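Local coordinates for chromosome partition protein Smc (Pyrococcus furiosus, PDB 3KTA) that is probably required for chromosome condensation and partitioning as an ABC-type ATPase of the SMC family, this chain being the C-terminal part of its ATPase head, at residues K135-S140 against S146-L151; D93-H98 against D127-N132; D109-S114 against F120-L125; S21-K26 against V78-K83; A52-A55 against V59-I62. All blocks are in the same frame, centred on the assembly; numbering follows the deposited sequence.

Contact 1: K135-S140 against S146-L151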
# COMPACT_ATOMS: atom_id res chain seq x y z
N LYS B 135 4.43 -14.23 -6.82
CA LYS B 135 3.20 -14.99 -6.68
C LYS B 135 2.02 -14.17 -7.22
O LYS B 135 2.04 -12.94 -7.18
CB LYS B 135 2.93 -15.32 -5.20
CG LYS B 135 3.96 -16.26 -4.60
CD LYS B 135 3.74 -17.69 -5.13
CE LYS B 135 4.75 -18.66 -4.55
NZ LYS B 135 4.45 -20.06 -4.98
N ILE B 136 1.00 -14.87 -7.70
CA ILE B 136 -0.20 -14.23 -8.21
C ILE B 136 -1.43 -14.80 -7.51
O ILE B 136 -1.60 -16.02 -7.42
CB ILE B 136 -0.36 -14.46 -9.75
CG1 ILE B 136 0.93 -14.06 -10.47
CG2 ILE B 136 -1.57 -13.71 -10.26
CD1 ILE B 136 1.06 -14.68 -11.88
N ILE B 137 -2.26 -13.91 -7.00
CA ILE B 137 -3.52 -14.28 -6.37
C ILE B 137 -4.64 -13.88 -7.31
O ILE B 137 -4.67 -12.74 -7.79
CB ILE B 137 -3.72 -13.51 -5.04
CG1 ILE B 137 -2.70 -13.96 -4.00
CG2 ILE B 137 -5.13 -13.69 -4.50
CD1 ILE B 137 -2.75 -13.11 -2.77
N GLY B 138 -5.55 -14.81 -7.59
CA GLY B 138 -6.69 -14.51 -8.44
C GLY B 138 -7.94 -14.33 -7.60
O GLY B 138 -8.23 -15.16 -6.74
N VAL B 139 -8.67 -13.24 -7.83
CA VAL B 139 -9.94 -13.00 -7.16
C VAL B 139 -11.11 -13.12 -8.15
O VAL B 139 -11.04 -12.64 -9.29
CB VAL B 139 -9.98 -11.59 -6.52
CG1 VAL B 139 -11.27 -11.38 -5.74
CG2 VAL B 139 -8.78 -11.39 -5.60
N SER B 140 -12.19 -13.78 -7.74
CA SER B 140 -13.38 -13.85 -8.58
C SER B 140 -14.63 -13.85 -7.72
O SER B 140 -14.59 -14.23 -6.54
CB SER B 140 -13.34 -15.07 -9.50
OG SER B 140 -13.36 -16.28 -8.76
N SER B 146 -16.87 -13.45 -2.93
CA SER B 146 -15.51 -13.43 -3.48
C SER B 146 -14.77 -14.67 -3.05
O SER B 146 -15.00 -15.19 -1.96
CB SER B 146 -14.73 -12.22 -2.96
OG SER B 146 -15.33 -10.99 -3.33
N LYS B 147 -13.87 -15.15 -3.90
CA LYS B 147 -12.97 -16.23 -3.51
C LYS B 147 -11.60 -16.00 -4.13
O LYS B 147 -11.47 -15.35 -5.17
CB LYS B 147 -13.52 -17.60 -3.91
CG LYS B 147 -13.26 -17.98 -5.35
CD LYS B 147 -13.78 -19.39 -5.66
CE LYS B 147 -12.95 -20.47 -4.97
NZ LYS B 147 -13.56 -21.82 -5.15
N VAL B 148 -10.56 -16.50 -3.47
CA VAL B 148 -9.22 -16.37 -4.01
C VAL B 148 -8.65 -17.72 -4.39
O VAL B 148 -8.97 -18.75 -3.79
CB VAL B 148 -8.22 -15.69 -3.04
CG1 VAL B 148 -8.78 -14.38 -2.52
CG2 VAL B 148 -7.86 -16.63 -1.90
N VAL B 149 -7.79 -17.71 -5.40
CA VAL B 149 -7.01 -18.87 -5.75
C VAL B 149 -5.60 -18.39 -6.07
O VAL B 149 -5.38 -17.20 -6.30
CB VAL B 149 -7.59 -19.59 -6.98
CG1 VAL B 149 -9.01 -20.06 -6.70
CG2 VAL B 149 -7.54 -18.69 -8.19
N SER B 150 -4.65 -19.31 -6.07
CA SER B 150 -3.32 -19.04 -6.59
C SER B 150 -3.37 -19.26 -8.10
O SER B 150 -4.00 -20.20 -8.58
CB SER B 150 -2.32 -19.99 -5.94
OG SER B 150 -1.14 -20.12 -6.72
N LEU B 151 -2.71 -18.39 -8.86
CA LEU B 151 -2.72 -18.48 -10.31
C LEU B 151 -1.32 -18.62 -10.87
O LEU B 151 -0.38 -17.98 -10.39
CB LEU B 151 -3.34 -17.22 -10.94
CG LEU B 151 -4.82 -16.92 -10.74
CD1 LEU B 151 -5.16 -15.56 -11.37
CD2 LEU B 151 -5.69 -18.03 -11.33
O HOH W 1 1.43 -17.65 -8.53
O HOH W 2 0.21 -17.97 -6.56
O HOH W 3 -10.80 -16.88 -7.96

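Contact 2: D93-H98 against D127-N132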
# COMPACT_ATOMS: atom_id res chain seq x y z
N ASP B 93 -2.93 -0.28 -4.55
CA ASP B 93 -4.18 -0.67 -5.23
C ASP B 93 -4.40 0.11 -6.54
O ASP B 93 -4.78 1.27 -6.52
CB ASP B 93 -5.35 -0.42 -4.28
CG ASP B 93 -6.64 -1.09 -4.74
OD1 ASP B 93 -6.73 -1.51 -5.92
OD2 ASP B 93 -7.55 -1.20 -3.90
N GLU B 94 -4.13 -0.55 -7.67
CA GLU B 94 -4.29 0.04 -9.00
C GLU B 94 -3.58 1.40 -9.15
O GLU B 94 -4.14 2.38 -9.63
CB GLU B 94 -5.76 0.06 -9.43
CG GLU B 94 -6.36 -1.33 -9.49
CD GLU B 94 -7.72 -1.38 -10.14
OE1 GLU B 94 -8.60 -2.06 -9.58
OE2 GLU B 94 -7.91 -0.76 -11.22
N ILE B 95 -2.31 1.41 -8.76
CA ILE B 95 -1.49 2.62 -8.79
C ILE B 95 -1.03 2.92 -10.20
O ILE B 95 -0.47 3.98 -10.46
CB ILE B 95 -0.25 2.53 -7.87
CG1 ILE B 95 0.59 1.28 -8.20
CG2 ILE B 95 -0.66 2.57 -6.40
CD1 ILE B 95 2.08 1.46 -8.03
N ASP B 96 -1.27 1.97 -11.11
CA ASP B 96 -0.83 2.09 -12.49
C ASP B 96 -1.88 2.71 -13.39
O ASP B 96 -1.68 2.84 -14.61
CB ASP B 96 -0.34 0.74 -13.05
CG ASP B 96 -1.14 -0.46 -12.53
OD1 ASP B 96 -2.23 -0.30 -11.97
OD2 ASP B 96 -0.67 -1.60 -12.74
N ALA B 97 -3.01 3.12 -12.82
CA ALA B 97 -4.02 3.83 -13.60
C ALA B 97 -3.41 5.07 -14.28
O ALA B 97 -2.58 5.77 -13.69
CB ALA B 97 -5.21 4.22 -12.73
N HIS B 98 -3.81 5.33 -15.51
CA HIS B 98 -3.39 6.54 -16.22
C HIS B 98 -1.94 6.51 -16.70
O HIS B 98 -1.44 7.51 -17.20
CB HIS B 98 -3.64 7.78 -15.36
CG HIS B 98 -4.97 7.76 -14.66
ND1 HIS B 98 -5.12 8.12 -13.33
CD2 HIS B 98 -6.20 7.39 -15.09
CE1 HIS B 98 -6.39 7.99 -12.99
NE2 HIS B 98 -7.06 7.54 -14.03
N ASP B 127 -1.10 -6.39 -17.36
CA ASP B 127 -0.14 -7.45 -17.62
C ASP B 127 1.32 -7.05 -17.38
O ASP B 127 2.07 -7.83 -16.80
CB ASP B 127 -0.33 -8.06 -19.02
CG ASP B 127 -0.39 -7.00 -20.13
OD1 ASP B 127 0.10 -5.87 -19.98
OD2 ASP B 127 -0.93 -7.34 -21.21
N VAL B 128 1.71 -5.85 -17.81
CA VAL B 128 3.11 -5.44 -17.68
C VAL B 128 3.48 -5.15 -16.23
O VAL B 128 4.66 -5.10 -15.90
CB VAL B 128 3.45 -4.23 -18.58
CG1 VAL B 128 3.30 -4.63 -20.03
CG2 VAL B 128 2.55 -3.07 -18.29
N MSE B 129 2.47 -4.95 -15.37
CA MSE B 129 2.72 -4.84 -13.94
C MSE B 129 2.91 -6.20 -13.28
O MSE B 129 3.79 -6.34 -12.42
CB MSE B 129 1.58 -4.09 -13.22
CG MSE B 129 1.73 -4.05 -11.69
SE MSE B 129 3.26 -3.01 -11.06
CE MSE B 129 2.35 -1.30 -10.95
N MSE B 130 2.07 -7.17 -13.69
CA MSE B 130 1.90 -8.52 -13.12
C MSE B 130 3.03 -9.50 -13.46
O MSE B 130 3.34 -10.41 -12.68
CB MSE B 130 0.51 -9.14 -13.58
CG MSE B 130 0.44 -10.34 -14.74
SE MSE B 130 -1.26 -11.22 -14.45
CE MSE B 130 -1.00 -11.64 -12.57
N ALA B 131 3.64 -9.32 -14.62
CA ALA B 131 4.34 -10.41 -15.30
C ALA B 131 5.46 -11.06 -14.50
O ALA B 131 5.67 -12.28 -14.60
CB ALA B 131 4.87 -9.92 -16.65
N ASN B 132 6.20 -10.25 -13.75
CA ASN B 132 7.32 -10.75 -12.96
C ASN B 132 7.06 -10.83 -11.46
O ASN B 132 8.00 -10.86 -10.68
CB ASN B 132 8.56 -9.89 -13.21
CG ASN B 132 9.05 -10.00 -14.64
OD1 ASN B 132 9.12 -11.09 -15.20
ND2 ASN B 132 9.41 -8.87 -15.23

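Contact 3: D109-S114 against F120-L125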
# COMPACT_ATOMS: atom_id res chain seq x y z
N ASP B 109 9.55 -2.75 -12.66
CA ASP B 109 10.96 -3.07 -12.47
C ASP B 109 11.48 -2.51 -11.13
O ASP B 109 12.27 -3.16 -10.46
CB ASP B 109 11.81 -2.50 -13.60
CG ASP B 109 11.65 -3.26 -14.91
OD1 ASP B 109 10.95 -4.29 -14.94
OD2 ASP B 109 12.23 -2.80 -15.91
N LEU B 110 11.02 -1.32 -10.76
CA LEU B 110 11.41 -0.70 -9.50
C LEU B 110 10.82 -1.49 -8.32
O LEU B 110 11.48 -1.68 -7.29
CB LEU B 110 10.94 0.75 -9.47
CG LEU B 110 11.17 1.58 -8.21
CD1 LEU B 110 12.64 1.61 -7.84
CD2 LEU B 110 10.64 2.99 -8.46
N ILE B 111 9.59 -1.96 -8.46
CA ILE B 111 9.00 -2.84 -7.44
C ILE B 111 9.81 -4.13 -7.28
O ILE B 111 10.14 -4.51 -6.16
CB ILE B 111 7.51 -3.15 -7.73
CG1 ILE B 111 6.63 -1.93 -7.43
CG2 ILE B 111 7.03 -4.36 -6.91
CD1 ILE B 111 5.25 -1.95 -8.13
N LYS B 112 10.16 -4.77 -8.40
CA LYS B 112 10.94 -6.00 -8.35
C LYS B 112 12.26 -5.80 -7.60
O LYS B 112 12.61 -6.59 -6.71
CB LYS B 112 11.21 -6.52 -9.77
CG LYS B 112 11.84 -7.90 -9.81
CD LYS B 112 10.81 -8.95 -9.48
CE LYS B 112 11.30 -10.33 -9.85
NZ LYS B 112 10.38 -11.36 -9.33
N GLU B 113 12.99 -4.75 -7.94
CA GLU B 113 14.26 -4.45 -7.27
C GLU B 113 14.04 -4.16 -5.78
O GLU B 113 14.76 -4.68 -4.91
CB GLU B 113 14.96 -3.27 -7.93
CG GLU B 113 16.28 -2.89 -7.26
CD GLU B 113 17.34 -3.95 -7.39
OE1 GLU B 113 17.21 -4.84 -8.25
OE2 GLU B 113 18.34 -3.88 -6.62
N SER B 114 13.02 -3.36 -5.49
CA SER B 114 12.74 -2.96 -4.11
C SER B 114 12.27 -4.14 -3.27
O SER B 114 12.40 -4.11 -2.04
CB SER B 114 11.69 -1.84 -4.06
OG SER B 114 12.17 -0.70 -4.75
N PHE B 120 5.85 -6.34 -1.20
CA PHE B 120 4.91 -5.55 -1.99
C PHE B 120 3.68 -6.37 -2.33
O PHE B 120 3.80 -7.50 -2.83
CB PHE B 120 5.59 -5.09 -3.29
CG PHE B 120 6.59 -4.01 -3.07
CD1 PHE B 120 7.89 -4.31 -2.69
CD2 PHE B 120 6.21 -2.67 -3.18
CE1 PHE B 120 8.81 -3.30 -2.47
CE2 PHE B 120 7.12 -1.66 -2.94
CZ PHE B 120 8.42 -1.97 -2.58
N ILE B 121 2.51 -5.79 -2.07
CA ILE B 121 1.25 -6.42 -2.44
C ILE B 121 0.55 -5.44 -3.37
O ILE B 121 0.24 -4.32 -2.97
CB ILE B 121 0.36 -6.69 -1.21
CG1 ILE B 121 1.06 -7.66 -0.26
CG2 ILE B 121 -1.01 -7.24 -1.64
CD1 ILE B 121 0.49 -7.62 1.16
N VAL B 122 0.33 -5.86 -4.61
CA VAL B 122 -0.10 -4.92 -5.64
C VAL B 122 -1.34 -5.45 -6.35
O VAL B 122 -1.30 -6.52 -6.93
CB VAL B 122 1.03 -4.74 -6.69
CG1 VAL B 122 0.58 -3.78 -7.80
CG2 VAL B 122 2.32 -4.24 -6.04
N ILE B 123 -2.43 -4.68 -6.29
CA ILE B 123 -3.62 -5.01 -7.05
C ILE B 123 -3.54 -4.33 -8.40
O ILE B 123 -3.25 -3.14 -8.47
CB ILE B 123 -4.87 -4.50 -6.34
CG1 ILE B 123 -5.04 -5.20 -4.99
CG2 ILE B 123 -6.10 -4.73 -7.25
CD1 ILE B 123 -6.01 -4.49 -4.03
N THR B 124 -3.76 -5.09 -9.48
CA THR B 124 -3.53 -4.54 -10.82
C THR B 124 -4.32 -5.28 -11.90
O THR B 124 -4.61 -6.47 -11.76
CB THR B 124 -2.03 -4.56 -11.19
OG1 THR B 124 -1.83 -3.98 -12.48
CG2 THR B 124 -1.49 -5.99 -11.19
N LEU B 125 -4.68 -4.54 -12.96
CA LEU B 125 -5.32 -5.12 -14.14
C LEU B 125 -4.33 -5.14 -15.30
O LEU B 125 -4.69 -5.51 -16.43
CB LEU B 125 -6.55 -4.28 -14.54
CG LEU B 125 -7.70 -4.22 -13.54
CD1 LEU B 125 -8.90 -3.54 -14.18
CD2 LEU B 125 -8.04 -5.61 -13.04

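Contact 4: S21-K26 against V78-K83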
# COMPACT_ATOMS: atom_id res chain seq x y z
N SER B 21 15.57 12.16 -6.91
CA SER B 21 16.06 12.62 -8.21
C SER B 21 16.47 11.44 -9.11
O SER B 21 16.10 11.40 -10.29
CB SER B 21 17.20 13.63 -8.02
OG SER B 21 16.70 14.82 -7.43
N GLU B 22 17.20 10.48 -8.56
CA GLU B 22 17.64 9.33 -9.35
C GLU B 22 16.45 8.50 -9.83
O GLU B 22 16.36 8.12 -11.00
CB GLU B 22 18.62 8.48 -8.56
CG GLU B 22 19.94 9.17 -8.27
CD GLU B 22 20.88 8.35 -7.41
OE1 GLU B 22 20.49 7.25 -6.97
OE2 GLU B 22 22.00 8.82 -7.16
N ILE B 23 15.52 8.24 -8.92
CA ILE B 23 14.36 7.43 -9.26
C ILE B 23 13.45 8.13 -10.27
O ILE B 23 12.96 7.50 -11.20
CB ILE B 23 13.57 7.01 -8.00
CG1 ILE B 23 14.45 6.11 -7.14
CG2 ILE B 23 12.28 6.29 -8.41
CD1 ILE B 23 13.91 5.85 -5.74
N PHE B 24 13.22 9.43 -10.09
CA PHE B 24 12.40 10.16 -11.05
C PHE B 24 12.98 10.07 -12.46
O PHE B 24 12.24 9.82 -13.42
CB PHE B 24 12.24 11.63 -10.66
CG PHE B 24 11.26 12.38 -11.53
CD1 PHE B 24 9.93 12.48 -11.17
CD2 PHE B 24 11.68 12.97 -12.71
CE1 PHE B 24 9.03 13.16 -11.97
CE2 PHE B 24 10.79 13.64 -13.52
CZ PHE B 24 9.46 13.74 -13.15
N ALA B 25 14.29 10.23 -12.57
CA ALA B 25 14.96 10.17 -13.87
C ALA B 25 14.86 8.78 -14.49
O ALA B 25 14.74 8.64 -15.71
CB ALA B 25 16.43 10.60 -13.75
N LYS B 26 14.89 7.75 -13.65
CA LYS B 26 14.72 6.37 -14.11
C LYS B 26 13.31 6.12 -14.64
O LYS B 26 13.13 5.54 -15.72
CB LYS B 26 15.03 5.41 -12.96
CG LYS B 26 15.10 3.94 -13.33
CD LYS B 26 15.97 3.17 -12.33
CE LYS B 26 15.45 3.36 -10.90
NZ LYS B 26 16.25 2.58 -9.90
N VAL B 78 7.62 7.93 -3.01
CA VAL B 78 7.41 6.76 -2.16
C VAL B 78 8.66 5.87 -2.20
O VAL B 78 9.17 5.42 -1.16
CB VAL B 78 6.20 5.94 -2.63
CG1 VAL B 78 6.15 4.56 -1.90
CG2 VAL B 78 4.92 6.72 -2.41
N PHE B 79 9.14 5.62 -3.41
CA PHE B 79 10.32 4.77 -3.57
C PHE B 79 11.62 5.38 -3.08
O PHE B 79 12.54 4.65 -2.69
CB PHE B 79 10.39 4.23 -5.00
CG PHE B 79 9.45 3.08 -5.24
CD1 PHE B 79 9.85 1.78 -4.93
CD2 PHE B 79 8.16 3.29 -5.67
CE1 PHE B 79 8.99 0.71 -5.11
CE2 PHE B 79 7.29 2.22 -5.84
CZ PHE B 79 7.72 0.92 -5.56
N ALA B 80 11.70 6.72 -3.06
CA ALA B 80 12.87 7.42 -2.51
C ALA B 80 12.96 7.17 -1.01
O ALA B 80 14.04 6.94 -0.46
CB ALA B 80 12.76 8.95 -2.80
N ILE B 81 11.81 7.20 -0.35
CA ILE B 81 11.74 6.85 1.06
C ILE B 81 12.08 5.37 1.25
O ILE B 81 12.85 5.01 2.13
CB ILE B 81 10.34 7.16 1.63
CG1 ILE B 81 10.06 8.66 1.49
CG2 ILE B 81 10.27 6.76 3.09
CD1 ILE B 81 8.62 9.05 1.87
N GLN B 82 11.47 4.51 0.44
CA GLN B 82 11.65 3.07 0.61
C GLN B 82 13.12 2.70 0.53
O GLN B 82 13.59 1.83 1.27
CB GLN B 82 10.85 2.31 -0.45
CG GLN B 82 10.77 0.79 -0.20
CD GLN B 82 11.94 0.04 -0.77
OE1 GLN B 82 12.67 0.54 -1.64
NE2 GLN B 82 12.13 -1.19 -0.30
N LYS B 83 13.85 3.33 -0.39
CA LYS B 83 15.26 3.01 -0.59
C LYS B 83 16.06 3.36 0.67
O LYS B 83 16.98 2.62 1.07
CB LYS B 83 15.82 3.72 -1.82
CG LYS B 83 17.34 3.51 -2.03
CD LYS B 83 17.78 3.98 -3.41
CE LYS B 83 19.31 3.89 -3.58
NZ LYS B 83 20.01 4.76 -2.58
O HOH W 4 21.07 7.31 -4.03

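Contact 5: A52-A55 against V59-I62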
# COMPACT_ATOMS: atom_id res chain seq x y z
N ALA B 52 9.47 19.42 -10.60
CA ALA B 52 9.72 18.42 -11.63
C ALA B 52 9.80 19.00 -13.05
O ALA B 52 9.07 19.93 -13.40
CB ALA B 52 8.68 17.31 -11.56
N LYS B 53 10.69 18.43 -13.84
CA LYS B 53 10.83 18.74 -15.25
C LYS B 53 10.66 17.43 -15.99
O LYS B 53 11.63 16.74 -16.26
CB LYS B 53 12.24 19.28 -15.54
CG LYS B 53 12.63 20.51 -14.74
CD LYS B 53 14.09 20.89 -14.98
CE LYS B 53 14.47 22.14 -14.20
NZ LYS B 53 15.88 22.54 -14.47
N PRO B 54 9.41 17.07 -16.30
CA PRO B 54 9.08 15.79 -16.95
C PRO B 54 9.88 15.55 -18.24
O PRO B 54 10.23 14.40 -18.52
CB PRO B 54 7.59 15.93 -17.26
CG PRO B 54 7.08 16.86 -16.22
CD PRO B 54 8.20 17.85 -15.97
N ALA B 55 10.17 16.61 -18.98
CA ALA B 55 10.93 16.48 -20.23
C ALA B 55 12.38 16.96 -20.11
O ALA B 55 13.11 17.02 -21.11
CB ALA B 55 10.22 17.21 -21.37
N VAL B 59 10.36 23.40 -15.84
CA VAL B 59 9.56 22.87 -14.76
C VAL B 59 8.09 22.85 -15.17
O VAL B 59 7.63 23.76 -15.86
CB VAL B 59 9.71 23.73 -13.49
CG1 VAL B 59 8.73 23.27 -12.41
CG2 VAL B 59 11.15 23.69 -13.00
N LYS B 60 7.38 21.80 -14.77
CA LYS B 60 5.94 21.72 -14.95
C LYS B 60 5.30 21.75 -13.57
O LYS B 60 5.48 20.82 -12.78
CB LYS B 60 5.57 20.44 -15.68
CG LYS B 60 4.11 20.39 -16.15
CD LYS B 60 3.90 19.23 -17.11
CE LYS B 60 2.53 19.29 -17.77
NZ LYS B 60 2.38 18.21 -18.80
N ARG B 61 4.55 22.80 -13.27
CA ARG B 61 3.86 22.88 -11.98
C ARG B 61 2.93 21.67 -11.79
O ARG B 61 2.37 21.15 -12.76
CB ARG B 61 3.09 24.19 -11.84
CG ARG B 61 3.97 25.43 -11.87
CD ARG B 61 3.29 26.61 -11.17
N ILE B 62 2.80 21.22 -10.55
CA ILE B 62 2.00 20.04 -10.23
C ILE B 62 0.58 20.15 -10.78
O ILE B 62 0.06 19.19 -11.35
CB ILE B 62 1.92 19.83 -8.70
CG1 ILE B 62 3.31 19.53 -8.13
CG2 ILE B 62 0.97 18.69 -8.37
CD1 ILE B 62 3.94 18.28 -8.68
O HOH W 5 7.01 20.64 -10.49

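Contact 1: K135-S140 against S146-L151
Ile136 O is gripped by two donors: Leu151 N at 3.0 Å, standing above the carbonyl plane, and a water that also meets Ser150 OG. A second water closes this end of the ladder, accepting a hydrogen bond from Ile136 N and donating one to Leu151 O at 2.6 Å. Beyond it the strands pair as an antiparallel beta hairpin. Gly138 N donates to Val149 O over 2.7 Å and almost straight, 170° at the hydrogen, while Val149 N returns a bond to Gly138 O. Ser140 and Lys147 make the next hydrogen-bonded pair, with a water spanning Ser140 OG and Lys147 O. On one face Leu151 CD1 presses on Gly138 CA at 3.5 Å, tighter than usual; Gly138, with no side chain, lets that methyl lie directly against its backbone. CG1 of Ile136 stands beside the backbone N (chi1 -53°), which leaves CG2 anti to it and 4.0 Å from Leu151 CB; the two side chains cross at about a right angle while both touch Ala156 of helix 153-164. With a serine in place of Ile136, Leu151 CB would probably lose this apolar neighbour and a gap would open toward Ala156. On the other face Ile137 CG2 lies alongside Val148 CB, 4.0 Å away. The sheet runs on, through a parallel ladder from Lys135-Val139, into the other chain, and Ser146 OG is hydrogen-bonded to Ser14 OG and Ser37 O of that chain. The chemistry is thus divided: main-chain bonds, helped by waters, carry the polar side of the pairing, while apolar fit, including the bare glycine backbone, helps to seat Leu151.

Contact 2: D93-H98 against D127-N132
Met129, a selenomethionine, sends CG anti to its backbone N (chi1 175°), then bends at chi2 (66°) and again at chi3, which folds its methyl end back over the carboxylate of Asp96. Asp96 in turn points toward the helix, with its first torsion at only 36°. The result is a carbon surface wrapped round one oxygen: Asp96 OD2 lies 3.4 Å from Met129 CB and 3.5 Å from Met129 CE. This buried oxygen owes its polar satisfaction to another residue, for it is hydrogen-bonded to the hydroxyl of Thr124, a residue that Met129 also touches. Ile95 adds an apolar wall, its CD1 reaching Met129 CE at 4.0 Å, with the two side chains crossing at about a right angle. Further out, Ile111 of helix 101-114 and Val122 of strand 119-123 pack on Met129, and Val104 packs on Asp96. The selenoether chain therefore fills the space between a loop, a strand and a helix, while the Thr124 hydroxyl bonds Asp96 OD2. A type I turn from Glu94 to Ala97 brings Ile95 and Asp96 to this spot directly after strand 89-93. Just upstream, Asp93 OD2 bonds Ser40 of the other chain, and Glu94 lines the pocket that holds bis(adenosine)-5'-pentaphosphate. A strand ending in Asp-Glu and running into such a turn matches the Walker B motif, followed by the D-loop region, of ABC ATPases; the contact joins it to the short helix after the next strand of the core.

Contact 3: D109-S114 against F120-L125
Phe120 meets Ile111 and Ser114 inside a beta-alpha-beta unit, in which helix 101-114 connects the parallel strands 89-93 and 119-123 of the ATPase core. The helix and strand segments run nearly antiparallel, 155° between their directions, with their axes 10.1 Å apart. Phe120 CG sits beside its backbone N (chi1 -73°), which swings the ring onto the last turn of the helix. Ile111 CG2 comes to Phe120 CG at 3.9 Å, approaching the ring obliquely. At the far end of the ring Phe120 CZ lies 3.6 Å from Ser114 CB, and the carbonyl oxygen of Ser114 lies at the ring edge, in its plane. Tyr90 of strand 89-93 stacks on the same ring, and an alanine at Phe120 would probably leave Tyr90 without its stacking mate and open a gap under Ile111 and Ser114. Two residues on, Val122 again points toward the helix, offering CG2 to Ile111 CD1 at 4.3 Å, the outer end of the same isoleucine. Met129 of helix 127-130 also packs on both Ile111 and Val122. The serine is itself fixed within the helix: Ser114 OG donates to Leu110 O at 2.8 Å, while Ser114 N reaches that oxygen from the opposite face of its carbonyl plane.

Contact 4: S21-K26 against V78-K83
Ile23 CD1 makes the close contacts between helices 4-27 and 67-84. It rests on the backbone of the second helix, 3.5 Å from Phe79 C and 3.6 Å from Ala80 N, and thus covers a peptide group. Phe79 CB lies 3.9 Å from Ile23 CD1, with Ala80 CB somewhat farther off. The reach comes from an almost fully extended chain (chi2 168°), CG1 having been set opposite the carbonyl carbon. In the next shell, Ile23 also touches Ala76 on the same helix as Phe79 and Leu110 of helix 101-114. Phe79 turns its ring away from Ile23 to pack on Leu110, Ile111 and Ser114, tying the pair to the ATPase core. Phe20 and Ile16, on the first helix, cover Ala80. At the solvent-facing edge a water lies 3.0 Å from Glu22 OE1 and 3.1 Å from Lys83 NZ, whose charged atoms stand 5.1 Å apart. Asn19 supports the same edge, accepting from Lys83 NZ and donating to Ala80 O. The chemistry is therefore layered: the small Ala80 is consistent with the close approach, CA atoms of Ile23 and Ala80 6.9 Å apart, with the Ile23 tip resting on the backbone, while the opposite charges at this edge probably attract through solvent rather than by touching.

Contact 5: A52-A55 against V59-I62
Val59 and Lys60 lie alongside the end of strand 48-53, and their side chains part to opposite flanks of the pairing. Val59 swings CG1 anti to its backbone N (chi1 173°), which brings that methyl to 3.5 Å from Ala52 O and leaves CG2 to face the lysine across from it. Lys53 is extended beyond CG and passes obliquely over Val59, with its CE 3.9 Å from Val59 CG2; here the aliphatic stem, not the ammonium, does the touching. Lys60 takes the same outstretched form, its CG opposite the backbone N (chi1 -169°). Its CB rests on the proline ring, 3.7 Å from Pro54 CD, at about a right angle, while the far end leads away to a salt bridge with Glu69 of helix 67-84. Between these flanks runs the polar link: Lys60 N donates to Ala52 O over 2.9 Å, 166° at the hydrogen. The return link is made by water, which accepts from Ala52 N at 2.7 Å and donates to Lys60 O. Ala52 also touches Ala33 of strand 32-37. The loop is thus held beside the strand end by one direct and one water-mediated backbone link, while both lysines contribute carbon here and the ammonium of Lys60 goes to Glu69.

In the fold
Contacts 1 and 5 lie on opposite sides of the chain's centre, about 39 Å between centres. Contacts 2 and 3 are close neighbours, about 8 Å between centres: contact 2 begins at the end of the probable Walker B strand 89-93, and contact 3 uses its neighbour 119-123; Asn132 O probably accepts from Lys112 NZ at 2.8 Å. Leu110 CD2 and Phe79 CG, 3.4 Å apart, carry the core onward to contact 4, and Phe24 CZ meets Ala52 CB at 4.0 Å to reach contact 5. Contact 2 holds Glu94 of the ligand pocket, whereas in contact 1 the Ser146 side chain comes within about 6 Å of the bound bis(adenosine)-5'-pentaphosphate.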